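Local coordinates for type IV pilus biogenesis protein PilB (Streptococcus sanguinis, PDB 7B7P) that acts as a minor pilin of type IV pili with a direct role in adhesion, carrying a von Willebrand factor A-like domain that binds magnesium, at residues Tyr327-Arg331 with Leu332-Leu336; Ser338-Ser341 with Ile342-Glu345. All coordinates share one frame; numbering follows the deposited sequence.

Interaction 1 of 2, residues Tyr327-Arg331 with Leu332-Leu336; sequences YEYSR and LGYDL
The rings of Tyr329 and Tyr334 meet through their hydroxyls, each set near the plane of the other ring, and the side chains cross at about a right angle. The motif is a short 3-10 turn, residues 329-331, leading straight into strand 332-335 of a small antiparallel sheet. Tyr329 OH and Tyr334 OH share a hydrogen bond of 2.7 Å, in which either may donate. Beside it, Tyr329 CE1 and Tyr334 CE1 touch at 3.9 Å. A third ring, Tyr327, carries the backbone N of Tyr329 over one face, nearer the ring's edge than its middle, and meets Leu332 CD1 at its edge.

In the turn, Arg331 N bonds Glu328 O, and Leu332 N bonds Tyr329 O at 3.2 Å. In the second bond the donor stands above the carbonyl plane, 62° out of it. This turn brings Tyr327 and Tyr329 back beside the start of the strand. Tyr334 reaches toward Tyr329, its CG between the backbone N and the carbonyl carbon (chi1 68°). Tyr329 has CG anti to its N (chi1 174°), which sends the ring along the strand to meet it. Both Leu332 methyls pack on Tyr327; CD2 also comes near Tyr329 CD1.

Arg331 NE makes a salt bridge to Glu328 OE2 through a weak hydrogen bond, with OE2 in the guanidinium plane, while NH1 is held by Val292 O and Asp320 and NH2 by Gly326 O. Neighbouring strands complete the setting: Tyr329 and Tyr334 both touch Val312, and Leu332 rests on Leu291. On the Tyr327 side, Leu332 CD2 approaches Tyr327 OH to 3.6 Å, and Leu332 CD1 lies 4.2 Å from Tyr327 CE1.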
loop_
_atom_site.group_PDB
_atom_site.type_symbol
_atom_site.label_atom_id
_atom_site.label_comp_id
_atom_site.label_asym_id
_atom_site.label_seq_id
_atom_site.Cartn_x
_atom_site.Cartn_y
_atom_site.Cartn_z
ATOM N N TYR A 327 -18.783 11.218 -21.785
ATOM C CA TYR A 327 -18.502 10.318 -22.887
ATOM C C TYR A 327 -19.284 10.762 -24.119
ATOM O O TYR A 327 -20.432 11.196 -24.010
ATOM C CB TYR A 327 -18.878 8.866 -22.518
ATOM C CG TYR A 327 -18.800 7.961 -23.709
ATOM C CD1 TYR A 327 -17.574 7.674 -24.291
ATOM C CD2 TYR A 327 -19.954 7.450 -24.310
ATOM C CE1 TYR A 327 -17.483 6.866 -25.418
ATOM C CE2 TYR A 327 -19.870 6.638 -25.436
ATOM C CZ TYR A 327 -18.620 6.353 -25.974
ATOM O OH TYR A 327 -18.503 5.569 -27.085
ATOM N N GLU A 328 -18.664 10.642 -25.287
ATOM C CA GLU A 328 -19.350 10.782 -26.562
ATOM C C GLU A 328 -18.672 9.844 -27.538
ATOM O O GLU A 328 -17.441 9.758 -27.547
ATOM C CB GLU A 328 -19.282 12.207 -27.150
ATOM C CG GLU A 328 -19.800 13.343 -26.274
ATOM C CD GLU A 328 -19.418 14.704 -26.866
ATOM O OE1 GLU A 328 -19.549 14.852 -28.097
ATOM O OE2 GLU A 328 -18.948 15.599 -26.124
ATOM N N TYR A 329 -19.466 9.181 -28.381
ATOM C CA TYR A 329 -18.879 8.253 -29.342
ATOM C C TYR A 329 -17.899 8.961 -30.285
ATOM O O TYR A 329 -16.897 8.367 -30.710
ATOM C CB TYR A 329 -19.976 7.526 -30.137
ATOM C CG TYR A 329 -19.378 6.664 -31.226
ATOM C CD1 TYR A 329 -18.816 5.423 -30.926
ATOM C CD2 TYR A 329 -19.304 7.121 -32.546
ATOM C CE1 TYR A 329 -18.223 4.646 -31.915
ATOM C CE2 TYR A 329 -18.716 6.353 -33.535
ATOM C CZ TYR A 329 -18.180 5.112 -33.211
ATOM O OH TYR A 329 -17.592 4.337 -34.188
ATOM N N SER A 330 -18.152 10.230 -30.613
ATOM C CA SER A 330 -17.242 10.919 -31.520
ATOM C C SER A 330 -15.869 11.162 -30.897
ATOM O O SER A 330 -14.909 11.439 -31.622
ATOM C CB SER A 330 -17.845 12.250 -31.970
ATOM O OG SER A 330 -18.342 12.955 -30.854
ATOM N N ARG A 331 -15.735 11.080 -29.579
ATOM C CA ARG A 331 -14.432 11.331 -28.981
ATOM C C ARG A 331 -13.646 10.049 -28.686
ATOM O O ARG A 331 -12.566 10.119 -28.083
ATOM C CB ARG A 331 -14.613 12.187 -27.738
ATOM C CG ARG A 331 -15.106 13.581 -28.122
ATOM C CD ARG A 331 -14.987 14.589 -27.008
ATOM N NE ARG A 331 -15.911 14.293 -25.930
ATOM C CZ ARG A 331 -15.572 13.648 -24.806
ATOM N NH1 ARG A 331 -14.320 13.232 -24.598
ATOM N NH2 ARG A 331 -16.472 13.450 -23.860
ATOM N N LEU A 332 -14.118 8.899 -29.174
ATOM C CA LEU A 332 -13.624 7.594 -28.760
ATOM C C LEU A 332 -12.615 7.086 -29.774
ATOM O O LEU A 332 -12.938 6.912 -30.949
ATOM C CB LEU A 332 -14.774 6.590 -28.613
ATOM C CG LEU A 332 -14.378 5.169 -28.182
ATOM C CD1 LEU A 332 -13.922 5.151 -26.728
ATOM C CD2 LEU A 332 -15.515 4.153 -28.383
ATOM N N GLY A 333 -11.389 6.850 -29.320
ATOM C CA GLY A 333 -10.459 6.026 -30.075
ATOM C C GLY A 333 -10.594 4.595 -29.586
ATOM O O GLY A 333 -10.749 4.352 -28.394
ATOM N N TYR A 334 -10.576 3.644 -30.522
ATOM C CA TYR A 334 -10.698 2.245 -30.125
ATOM C C TYR A 334 -10.331 1.321 -31.272
ATOM O O TYR A 334 -10.405 1.694 -32.441
ATOM C CB TYR A 334 -12.100 1.911 -29.653
ATOM C CG TYR A 334 -13.120 1.961 -30.749
ATOM C CD1 TYR A 334 -13.630 3.185 -31.178
ATOM C CD2 TYR A 334 -13.591 0.802 -31.346
ATOM C CE1 TYR A 334 -14.590 3.259 -32.186
ATOM C CE2 TYR A 334 -14.557 0.856 -32.353
ATOM C CZ TYR A 334 -15.048 2.100 -32.771
ATOM O OH TYR A 334 -16.000 2.206 -33.758
ATOM N N ASP A 335 -9.977 0.089 -30.905
ATOM C CA ASP A 335 -9.667 -0.986 -31.843
ATOM C C ASP A 335 -10.312 -2.268 -31.307
ATOM O O ASP A 335 -9.841 -2.846 -30.315
ATOM C CB ASP A 335 -8.158 -1.137 -31.995
ATOM C CG ASP A 335 -7.760 -2.396 -32.717
ATOM O OD1 ASP A 335 -8.609 -2.951 -33.428
ATOM O OD2 ASP A 335 -6.579 -2.804 -32.613
ATOM N N LEU A 336 -11.390 -2.714 -31.957
ATOM C CA LEU A 336 -12.108 -3.902 -31.486
ATOM C C LEU A 336 -11.256 -5.166 -31.523
ATOM O O LEU A 336 -11.533 -6.101 -30.783
ATOM C CB LEU A 336 -13.378 -4.135 -32.314
ATOM C CG LEU A 336 -14.429 -3.022 -32.270
ATOM C CD1 LEU A 336 -15.396 -3.120 -33.458
ATOM C CD2 LEU A 336 -15.177 -3.085 -30.977
#

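Interaction 2 of 2, residues Ser338-Ser341 with Ile342-Glu345; sequences SRDS and ITRE
Asp340 OD2 takes two hydrogen bonds from Thr343. The hydroxyl gives the shorter one, 2.5 Å from Thr343 OG1 to Asp340 OD2, and it uses the anti lone pair of the carboxylate oxygen. The backbone gives the other, with Thr343 N 3.0 Å from Asp340 OD2; this donor comes from above the carboxylate plane. The two side chains cross at about a right angle. Asp340 has CG anti to its backbone N (chi1 178°), which carries the carboxylate over the first turn of the helix. The two bonds from different directions should fix the rotation of the carboxylate.

Arg344 is gripped next. Its chain runs extended and then bends at chi3 (65°), folding the guanidinium back over Ser341. The carbonyl oxygen Ser341 O lies over the centre of one guanidinium face. Arg344 NH2 donates to Ser341 OG at 2.9 Å, with the hydroxyl tilted 24° from the guanidinium plane. On the other arm, Arg344 NH1 donates at 2.7 Å to a water in the guanidinium plane. The water thus links Ser338 O to Arg344, weakly on the Ser338 side.

Backbone bonds hold the turn beneath these side chains. Arg344 N reaches Asp340 O at 3.2 Å, and Glu345 N reaches Ser341 O at 3.0 Å.

The second shell sets the approach. Asp335 OD2 accepts from Arg339 N and Asp340 N, so it positions the residue that does the capping. Ile286 and Tyr379 touch Arg344, and Glu345 OE2 forms a salt bridge with Arg386. With Asp340 just before helix 341-358 and its carboxylate bound to Thr343 N, the arrangement is a classic helix N-cap.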
loop_
_atom_site.group_PDB
_atom_site.type_symbol
_atom_site.label_atom_id
_atom_site.label_comp_id
_atom_site.label_asym_id
_atom_site.label_seq_id
_atom_site.Cartn_x
_atom_site.Cartn_y
_atom_site.Cartn_z
ATOM N N SER A 338 -7.844 -5.276 -30.959
ATOM C CA SER A 338 -6.660 -5.136 -30.095
ATOM C C SER A 338 -5.377 -5.596 -30.777
ATOM O O SER A 338 -4.555 -6.287 -30.177
ATOM C CB SER A 338 -6.846 -5.871 -28.763
ATOM O OG SER A 338 -8.124 -5.604 -28.191
ATOM N N ARG A 339 -5.194 -5.181 -32.031
ATOM C CA ARG A 339 -4.022 -5.531 -32.833
ATOM C C ARG A 339 -3.217 -4.331 -33.345
ATOM O O ARG A 339 -2.040 -4.494 -33.682
ATOM C CB ARG A 339 -4.455 -6.366 -34.049
ATOM C CG ARG A 339 -5.388 -5.590 -34.968
ATOM C CD ARG A 339 -5.860 -6.409 -36.144
ATOM N NE ARG A 339 -6.974 -5.744 -36.820
ATOM C CZ ARG A 339 -7.514 -6.160 -37.963
ATOM N NH1 ARG A 339 -7.053 -7.255 -38.569
ATOM N NH2 ARG A 339 -8.523 -5.487 -38.492
ATOM N N ASP A 340 -3.810 -3.151 -33.425
ATOM C CA ASP A 340 -3.124 -1.973 -33.951
ATOM C C ASP A 340 -2.195 -1.375 -32.888
ATOM O O ASP A 340 -2.666 -0.853 -31.870
ATOM C CB ASP A 340 -4.169 -0.964 -34.407
ATOM C CG ASP A 340 -3.559 0.313 -34.913
ATOM O OD1 ASP A 340 -2.885 0.268 -35.966
ATOM O OD2 ASP A 340 -3.774 1.361 -34.266
ATOM N N SER A 341 -0.879 -1.430 -33.142
ATOM C CA SER A 341 0.119 -0.953 -32.182
ATOM C C SER A 341 -0.128 0.482 -31.725
ATOM O O SER A 341 0.044 0.791 -30.539
ATOM C CB SER A 341 1.529 -1.060 -32.776
ATOM O OG SER A 341 2.141 -2.297 -32.417
ATOM N N ILE A 342 -0.534 1.369 -32.645
ATOM C CA ILE A 342 -0.721 2.786 -32.308
ATOM C C ILE A 342 -1.839 2.960 -31.295
ATOM O O ILE A 342 -1.697 3.678 -30.294
ATOM C CB ILE A 342 -1.012 3.611 -33.572
ATOM C CG1 ILE A 342 0.222 3.674 -34.469
ATOM C CG2 ILE A 342 -1.486 5.002 -33.192
ATOM C CD1 ILE A 342 1.297 4.545 -33.955
ATOM N N THR A 343 -2.992 2.343 -31.563
ATOM C CA THR A 343 -4.112 2.466 -30.639
ATOM C C THR A 343 -3.745 1.945 -29.256
ATOM O O THR A 343 -4.177 2.501 -28.238
ATOM C CB THR A 343 -5.321 1.720 -31.191
ATOM O OG1 THR A 343 -5.507 2.085 -32.560
ATOM C CG2 THR A 343 -6.586 2.027 -30.368
ATOM N N ARG A 344 -2.960 0.865 -29.197
ATOM C CA ARG A 344 -2.584 0.322 -27.903
ATOM C C ARG A 344 -1.714 1.325 -27.167
ATOM O O ARG A 344 -1.992 1.681 -26.015
ATOM C CB ARG A 344 -1.874 -1.030 -28.081
ATOM C CG ARG A 344 -1.396 -1.671 -26.768
ATOM C CD ARG A 344 -0.618 -2.978 -26.976
ATOM N NE ARG A 344 0.642 -2.792 -27.692
ATOM C CZ ARG A 344 0.814 -3.083 -28.978
ATOM N NH1 ARG A 344 -0.199 -3.565 -29.699
ATOM N NH2 ARG A 344 1.986 -2.885 -29.551
ATOM N N GLU A 345 -0.691 1.831 -27.852
ATOM C CA GLU A 345 0.152 2.887 -27.313
ATOM C C GLU A 345 -0.670 4.095 -26.845
ATOM O O GLU A 345 -0.433 4.615 -25.750
ATOM C CB GLU A 345 1.196 3.289 -28.367
ATOM C CG GLU A 345 1.967 4.562 -28.025
ATOM C CD GLU A 345 2.663 4.503 -26.649
ATOM O OE1 GLU A 345 3.068 3.393 -26.215
ATOM O OE2 GLU A 345 2.806 5.571 -26.005
HETATM O O HOH W 1 -2.813 -4.299 -29.356
#

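Overall arrangement
Both contacts are local and lie in series along the chain. After strand 311-314, the chain runs through a loop to interaction 1, where a 3-10 turn closes onto the start of strand 332-335. That strand pairs with 289-291 and 311-314 in the small four-stranded antiparallel sheet. A short loop then leads to interaction 2, which starts helix 341-358. The contacts neither nest nor cross; their centres are 14 Å apart. They meet where Thr343 CG2 packs on Asp335 CB and Tyr334 C. Thus the small sheet is tied to a helix that leads to strand 364-370 of the larger, mixed sheet.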